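Local coordinates for protein N-acylethanolamine-hydrolyzing acid amidase beta-subunit (PDB 6DY3) that probably hydrolyses bioactive fatty acid amides such as N-palmitoylethanolamine to ethanolamine and free fatty acid, as the beta subunit of an autocatalytically cleaved amidase, at residues B[121-126]-B[134-139]; B[12-17]-B[214-219]; B[42-47]-B[58-63]. One frame throughout, in Å; residues are numbered along the deposited sequence.

Contact 1 of 3, residues B[121-126]-B[134-139]; sequences PSYIIV and GVVISR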
# COMPACT_ATOMS: atom_id res chain seq x y z
N PRO B 121 -1.51 11.53 7.23
CA PRO B 121 -1.20 12.17 5.94
C PRO B 121 -0.60 11.17 4.97
O PRO B 121 0.27 10.37 5.32
CB PRO B 121 -0.20 13.27 6.32
CG PRO B 121 -0.49 13.56 7.75
CD PRO B 121 -0.89 12.25 8.35
N SER B 122 -1.09 11.20 3.74
CA SER B 122 -0.71 10.19 2.76
C SER B 122 -1.31 10.60 1.42
O SER B 122 -2.07 11.57 1.32
CB SER B 122 -1.20 8.80 3.18
OG SER B 122 -2.59 8.83 3.44
N TYR B 123 -0.93 9.86 0.38
CA TYR B 123 -1.54 9.98 -0.93
C TYR B 123 -2.22 8.66 -1.25
O TYR B 123 -1.56 7.61 -1.27
CB TYR B 123 -0.51 10.30 -2.01
CG TYR B 123 0.15 11.65 -1.87
CD1 TYR B 123 -0.57 12.82 -2.12
CD2 TYR B 123 1.49 11.77 -1.53
CE1 TYR B 123 0.03 14.06 -2.02
CE2 TYR B 123 2.10 13.00 -1.42
CZ TYR B 123 1.36 14.14 -1.67
OH TYR B 123 1.97 15.37 -1.56
N ILE B 124 -3.52 8.71 -1.51
CA ILE B 124 -4.29 7.54 -1.92
C ILE B 124 -4.57 7.68 -3.41
O ILE B 124 -5.23 8.63 -3.84
CB ILE B 124 -5.59 7.41 -1.11
CG1 ILE B 124 -5.27 7.29 0.38
CG2 ILE B 124 -6.39 6.20 -1.58
CD1 ILE B 124 -6.48 7.30 1.29
N ILE B 125 -4.06 6.73 -4.19
CA ILE B 125 -4.20 6.74 -5.64
C ILE B 125 -5.20 5.66 -6.01
O ILE B 125 -5.01 4.49 -5.66
CB ILE B 125 -2.85 6.51 -6.34
CG1 ILE B 125 -1.89 7.67 -6.07
CG2 ILE B 125 -3.04 6.32 -7.83
CD1 ILE B 125 -1.10 7.56 -4.78
N VAL B 126 -6.25 6.05 -6.72
CA VAL B 126 -7.35 5.15 -7.06
C VAL B 126 -7.52 5.16 -8.57
O VAL B 126 -7.48 6.22 -9.21
CB VAL B 126 -8.66 5.56 -6.36
CG1 VAL B 126 -9.71 4.47 -6.51
CG2 VAL B 126 -8.42 5.89 -4.90
N GLY B 134 -9.52 8.19 -12.47
CA GLY B 134 -8.20 8.09 -11.89
C GLY B 134 -7.92 9.33 -11.07
O GLY B 134 -8.01 10.45 -11.59
N VAL B 135 -7.61 9.17 -9.78
CA VAL B 135 -7.51 10.30 -8.88
C VAL B 135 -6.37 10.08 -7.89
O VAL B 135 -6.08 8.96 -7.48
CB VAL B 135 -8.83 10.54 -8.11
CG1 VAL B 135 -9.14 9.35 -7.19
CG2 VAL B 135 -8.77 11.84 -7.33
N VAL B 136 -5.72 11.18 -7.51
CA VAL B 136 -4.83 11.22 -6.36
C VAL B 136 -5.58 11.91 -5.24
O VAL B 136 -6.04 13.04 -5.41
CB VAL B 136 -3.51 11.95 -6.68
CG1 VAL B 136 -2.71 12.17 -5.42
CG2 VAL B 136 -2.70 11.15 -7.68
N ILE B 137 -5.74 11.22 -4.12
CA ILE B 137 -6.38 11.78 -2.93
C ILE B 137 -5.29 12.18 -1.95
O ILE B 137 -4.51 11.33 -1.50
CB ILE B 137 -7.36 10.78 -2.30
CG1 ILE B 137 -8.46 10.41 -3.30
CG2 ILE B 137 -7.96 11.36 -1.01
CD1 ILE B 137 -9.37 9.29 -2.84
N SER B 138 -5.24 13.46 -1.61
CA SER B 138 -4.25 13.98 -0.69
C SER B 138 -4.88 14.09 0.69
O SER B 138 -5.72 14.95 0.93
CB SER B 138 -3.74 15.35 -1.16
OG SER B 138 -3.22 15.25 -2.47
N ARG B 139 -4.47 13.20 1.59
CA ARG B 139 -4.87 13.29 2.99
C ARG B 139 -3.96 14.30 3.66
O ARG B 139 -2.75 14.06 3.79
CB ARG B 139 -4.79 11.92 3.67
CG ARG B 139 -5.71 10.87 3.05
CD ARG B 139 -7.17 11.30 3.06
NE ARG B 139 -7.59 11.84 4.36
CZ ARG B 139 -8.85 12.04 4.71
NH1 ARG B 139 -9.83 11.75 3.88
NH2 ARG B 139 -9.12 12.53 5.91
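From S122 opposite R139 to V126 opposite V135, the two strands run antiparallel at 162° and pair through backbone hydrogen bonds, the one from I137 N to I124 O being 2.7 Å long and the one from S122 N to R139 O weak. Beta-branched valine and isoleucine suit strands, whose extended backbone accommodates branching at CB. I124 and I137 meet at their beta carbons, CB to CB 4.0 Å, and V126 CG2 reaches I137 CD1 at 4.1 Å; helix 106-113 covers this face. Here too R139 lays its CG beside I124 CD1, while bends at chi2 and chi3 lead its guanidinium away, where NH1 bonds to F113 O and R115 O. The other face carries Y123, I125, V136 and S138. With CG anti to the carbonyl carbon (chi1 -66°), the Y123 ring lies beside S138, whose OG approaches the ring edge in its plane, 3.5 Å from CE1; the phenol OH bonds to F164 O. I125 CG1 packs alongside V136 CG2 at 3.9 Å. This is a regular beta hairpin in a sheet of the Ntn-hydrolase fold, and its Y123 side chain lies about 6 Å from that of N163, a residue probably important for activity.

Contact 2 of 3, residues B[12-17]-B[214-219]; sequences QIIHGR and VMVPGL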
# COMPACT_ATOMS: atom_id res chain seq x y z
N GLN B 12 -8.52 2.68 -21.59
CA GLN B 12 -8.05 1.75 -20.58
C GLN B 12 -7.26 2.49 -19.51
O GLN B 12 -6.46 3.38 -19.82
CB GLN B 12 -7.20 0.66 -21.22
CG GLN B 12 -6.87 -0.49 -20.29
CD GLN B 12 -6.04 -1.56 -20.95
OE1 GLN B 12 -4.94 -1.30 -21.44
NE2 GLN B 12 -6.55 -2.79 -20.96
N ILE B 13 -7.49 2.13 -18.25
CA ILE B 13 -6.86 2.78 -17.11
C ILE B 13 -5.87 1.80 -16.48
O ILE B 13 -6.25 0.68 -16.10
CB ILE B 13 -7.91 3.24 -16.09
CG1 ILE B 13 -8.87 4.23 -16.77
CG2 ILE B 13 -7.24 3.88 -14.88
CD1 ILE B 13 -9.93 4.80 -15.87
N ILE B 14 -4.61 2.22 -16.37
CA ILE B 14 -3.53 1.39 -15.86
C ILE B 14 -3.00 1.99 -14.57
O ILE B 14 -2.80 3.21 -14.48
CB ILE B 14 -2.39 1.24 -16.90
CG1 ILE B 14 -2.92 0.60 -18.18
CG2 ILE B 14 -1.25 0.41 -16.33
CD1 ILE B 14 -3.39 1.59 -19.22
N HIS B 15 -2.77 1.14 -13.58
CA HIS B 15 -2.30 1.55 -12.26
C HIS B 15 -0.95 0.88 -12.01
O HIS B 15 -0.88 -0.34 -11.87
CB HIS B 15 -3.30 1.18 -11.18
CG HIS B 15 -2.99 1.75 -9.83
ND1 HIS B 15 -3.94 1.90 -8.84
CD2 HIS B 15 -1.83 2.23 -9.31
CE1 HIS B 15 -3.38 2.43 -7.77
NE2 HIS B 15 -2.10 2.64 -8.03
N GLY B 16 0.11 1.69 -11.95
CA GLY B 16 1.45 1.20 -11.68
C GLY B 16 1.90 1.65 -10.30
O GLY B 16 1.57 2.75 -9.85
N ARG B 17 2.68 0.81 -9.64
CA ARG B 17 3.07 1.08 -8.26
C ARG B 17 4.43 0.47 -7.96
O ARG B 17 4.62 -0.74 -8.13
CB ARG B 17 2.02 0.55 -7.29
CG ARG B 17 2.03 1.24 -5.93
CD ARG B 17 2.90 0.52 -4.93
NE ARG B 17 3.37 1.44 -3.90
CZ ARG B 17 2.71 1.74 -2.79
NH1 ARG B 17 1.54 1.20 -2.54
NH2 ARG B 17 3.25 2.59 -1.93
N VAL B 214 1.69 -3.84 -11.49
CA VAL B 214 0.77 -3.19 -12.41
C VAL B 214 -0.61 -3.77 -12.17
O VAL B 214 -0.77 -4.99 -11.99
CB VAL B 214 1.19 -3.37 -13.88
CG1 VAL B 214 0.20 -2.67 -14.81
CG2 VAL B 214 2.61 -2.85 -14.12
N MET B 215 -1.62 -2.91 -12.17
CA MET B 215 -3.00 -3.31 -11.96
C MET B 215 -3.86 -2.64 -13.02
O MET B 215 -3.74 -1.44 -13.26
CB MET B 215 -3.49 -2.92 -10.57
CG MET B 215 -2.86 -3.71 -9.44
SD MET B 215 -3.42 -3.18 -7.82
CE MET B 215 -2.68 -1.55 -7.71
N VAL B 216 -4.70 -3.43 -13.68
CA VAL B 216 -5.67 -2.92 -14.63
C VAL B 216 -7.04 -3.43 -14.19
O VAL B 216 -7.48 -4.49 -14.67
CB VAL B 216 -5.35 -3.36 -16.07
CG1 VAL B 216 -6.19 -2.56 -17.06
CG2 VAL B 216 -3.86 -3.21 -16.36
N PRO B 217 -7.73 -2.74 -13.28
CA PRO B 217 -9.01 -3.28 -12.79
C PRO B 217 -10.06 -3.45 -13.87
O PRO B 217 -10.96 -4.28 -13.70
CB PRO B 217 -9.43 -2.25 -11.73
CG PRO B 217 -8.71 -1.00 -12.10
CD PRO B 217 -7.40 -1.44 -12.68
N GLY B 218 -9.97 -2.71 -14.97
CA GLY B 218 -10.97 -2.81 -16.02
C GLY B 218 -10.89 -4.07 -16.86
O GLY B 218 -11.82 -4.33 -17.62
N LEU B 219 -9.81 -4.83 -16.74
CA LEU B 219 -9.67 -6.04 -17.54
C LEU B 219 -10.76 -7.05 -17.18
O LEU B 219 -11.18 -7.14 -16.02
CB LEU B 219 -8.30 -6.66 -17.32
CG LEU B 219 -7.09 -6.01 -17.99
CD1 LEU B 219 -5.82 -6.75 -17.59
CD2 LEU B 219 -7.22 -5.96 -19.51
O HOH W 1 -8.90 -0.14 -15.76
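H15 and M215 pair side by side in an antiparallel sheet of the Ntn-hydrolase fold, where strand 13-20 meets the end of strand 209-215. Their backbones exchange two hydrogen bonds, H15 N to M215 O (2.8 Å) and M215 N to H15 O (2.7 Å). Both side chains leave the same face. The methionine chain is extended to SD and then turns (chi3 -68°), which sets the methyl CE over the middle of the imidazole, 3.9 Å from its centroid, in a CH-pi contact; a flexible thioether can bring its slightly polarised methyl over a ring face. H15 sends CG opposite its backbone N (chi1 -171°), carrying the ring to S65 OG at ND1 and S67 OG at NE2, whose bonds from the facing sheet hold its rotation. On the reverse face I14 CG2 lies alongside V214 CG1, 3.7 Å away, with M195 of helix 192-199 against both. Just before strand 13-20 begins, the extended Q12 chain crosses V216 at about a right angle, CG to CG1 3.9 Å, and ends with NE2 against L219 CD2. With an alanine here, V216 CG1 and L219 CD2 would probably lose the cover of CG and the amide. Beyond M215 comes a type I turn from V216 to L219, and one water links it to strand 13-20, donating to I13 O and accepting from G218 N at 2.9 Å.

Contact 3 of 3, residues B[42-47]-B[58-63]; sequences IQYSGL and GQRPGE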
# COMPACT_ATOMS: atom_id res chain seq x y z
N ILE B 42 -13.67 -14.28 -5.35
CA ILE B 42 -12.67 -13.30 -4.94
C ILE B 42 -13.37 -11.98 -4.67
O ILE B 42 -13.95 -11.36 -5.57
CB ILE B 42 -11.58 -13.15 -6.01
CG1 ILE B 42 -10.77 -14.44 -6.13
CG2 ILE B 42 -10.65 -11.98 -5.66
CD1 ILE B 42 -9.69 -14.41 -7.19
N GLN B 43 -13.31 -11.53 -3.41
CA GLN B 43 -13.87 -10.23 -3.05
C GLN B 43 -12.92 -9.11 -3.42
O GLN B 43 -13.33 -8.10 -4.01
CB GLN B 43 -14.18 -10.20 -1.56
CG GLN B 43 -15.08 -11.33 -1.10
CD GLN B 43 -16.36 -11.40 -1.89
OE1 GLN B 43 -17.17 -10.47 -1.86
NE2 GLN B 43 -16.55 -12.49 -2.63
N TYR B 44 -11.65 -9.25 -3.08
CA TYR B 44 -10.63 -8.27 -3.41
C TYR B 44 -9.28 -8.93 -3.23
O TYR B 44 -9.16 -9.97 -2.57
CB TYR B 44 -10.74 -7.01 -2.53
CG TYR B 44 -10.75 -7.29 -1.04
CD1 TYR B 44 -9.58 -7.24 -0.30
CD2 TYR B 44 -11.93 -7.61 -0.38
CE1 TYR B 44 -9.59 -7.50 1.05
CE2 TYR B 44 -11.94 -7.87 0.97
CZ TYR B 44 -10.77 -7.82 1.68
OH TYR B 44 -10.77 -8.08 3.03
N SER B 45 -8.27 -8.35 -3.87
CA SER B 45 -6.91 -8.84 -3.82
C SER B 45 -6.00 -7.74 -3.31
O SER B 45 -6.38 -6.57 -3.23
CB SER B 45 -6.45 -9.33 -5.20
OG SER B 45 -7.37 -10.25 -5.75
N GLY B 46 -4.78 -8.12 -2.94
CA GLY B 46 -3.82 -7.15 -2.46
C GLY B 46 -2.44 -7.74 -2.34
O GLY B 46 -2.25 -8.96 -2.33
N LEU B 47 -1.46 -6.85 -2.29
CA LEU B 47 -0.10 -7.19 -1.92
C LEU B 47 0.09 -6.85 -0.45
O LEU B 47 -0.47 -5.88 0.06
CB LEU B 47 0.91 -6.43 -2.78
CG LEU B 47 1.02 -6.88 -4.24
CD1 LEU B 47 1.77 -5.84 -5.07
CD2 LEU B 47 1.71 -8.22 -4.34
N GLY B 58 -3.85 -2.78 -3.49
CA GLY B 58 -4.93 -3.74 -3.64
C GLY B 58 -5.86 -3.39 -4.78
O GLY B 58 -5.75 -2.34 -5.41
N GLN B 59 -6.80 -4.31 -5.02
CA GLN B 59 -7.67 -4.23 -6.18
C GLN B 59 -9.02 -4.87 -5.87
O GLN B 59 -9.08 -5.96 -5.29
CB GLN B 59 -7.04 -4.92 -7.39
CG GLN B 59 -7.88 -4.85 -8.66
CD GLN B 59 -7.31 -5.70 -9.77
OE1 GLN B 59 -6.88 -5.18 -10.80
NE2 GLN B 59 -7.31 -7.02 -9.58
N ARG B 60 -10.09 -4.19 -6.27
CA ARG B 60 -11.42 -4.78 -6.31
C ARG B 60 -11.65 -5.25 -7.75
O ARG B 60 -12.01 -4.42 -8.61
CB ARG B 60 -12.48 -3.77 -5.89
CG ARG B 60 -13.90 -4.28 -5.91
CD ARG B 60 -14.29 -4.94 -4.61
NE ARG B 60 -15.74 -5.01 -4.44
CZ ARG B 60 -16.34 -5.52 -3.37
NH1 ARG B 60 -15.63 -6.01 -2.37
NH2 ARG B 60 -17.67 -5.54 -3.31
N PRO B 61 -11.48 -6.53 -8.07
CA PRO B 61 -11.41 -6.93 -9.48
C PRO B 61 -12.61 -6.46 -10.27
O PRO B 61 -13.76 -6.57 -9.83
CB PRO B 61 -11.33 -8.46 -9.41
CG PRO B 61 -11.81 -8.82 -8.04
CD PRO B 61 -11.41 -7.69 -7.16
N GLY B 62 -12.34 -5.89 -11.45
CA GLY B 62 -13.37 -5.38 -12.31
C GLY B 62 -13.88 -3.99 -11.97
O GLY B 62 -14.61 -3.41 -12.78
N GLU B 63 -13.51 -3.44 -10.82
CA GLU B 63 -14.10 -2.19 -10.35
C GLU B 63 -13.06 -1.10 -10.14
O GLU B 63 -13.16 -0.04 -10.76
CB GLU B 63 -14.91 -2.45 -9.08
CG GLU B 63 -16.04 -3.46 -9.27
CD GLU B 63 -17.16 -2.94 -10.17
OE1 GLU B 63 -17.16 -1.74 -10.51
OE2 GLU B 63 -18.05 -3.75 -10.54
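G46 and G58 face each other where this antiparallel hairpin is tightest, their CA atoms 3.8 Å apart. Two glycines suit the spot because, with no side chains, the two backbones can come this close. Next to them S45 and Q59 form the hydrogen-bonded pair. S45 N gives a nearly straight bond to Q59 O at 2.9 Å (171° at the hydrogen), whereas Q59 N reaches S45 O from well above the carbonyl plane.

On the other side of Y44, toward Q43 and I42, the strands part and the contact loosens into partly exposed side chains. Q43 and Y44 both stand opposite F36 in a classic beta bulge, and across from it P61, which has no N-H to offer, ends the pairing. Its CD lies 3.7 Å from Q43 O, on the side where an N-H would otherwise point, and its CG 4.1 Å from I42 CG2. R60 first runs with CG anti to N, then bends at chi2 (88°), so that its CD passes 3.4 Å from Q43 O; its NH1 makes weak hydrogen bonds to L100 O and E101 O.

The Y44 hydroxyl, too, bonds at helix 92-102, to E101 OE1 and R97 NE, while its ring stacks on F36. F226 of helix 222-226 covers S45 and Q59 on the opposite face, and strands 31-38 and 64-70 flank the hairpin on its two sides.

In the fold
Contacts 1 and 3 lie in the same seven-stranded antiparallel sheet, their centres about 18 Å apart, with strand 64-70 running between the two hairpins. Contact 2 belongs to the five-stranded sheet, which packs against the first. There I125 O meets H15 CE1, and M215 SD touches G58 O, so contact 2 bears on both hairpins; its centre is about 16 Å from that of contact 1 and 11 Å from that of contact 3. Along the chain, contact 2 closes a long loop holding contact 3 and then contact 1. The two facing sheets are the core of the Ntn-hydrolase fold, in which the N-terminal C1, the probable nucleophile, stands just ahead of strand 2-7, beside 13-20.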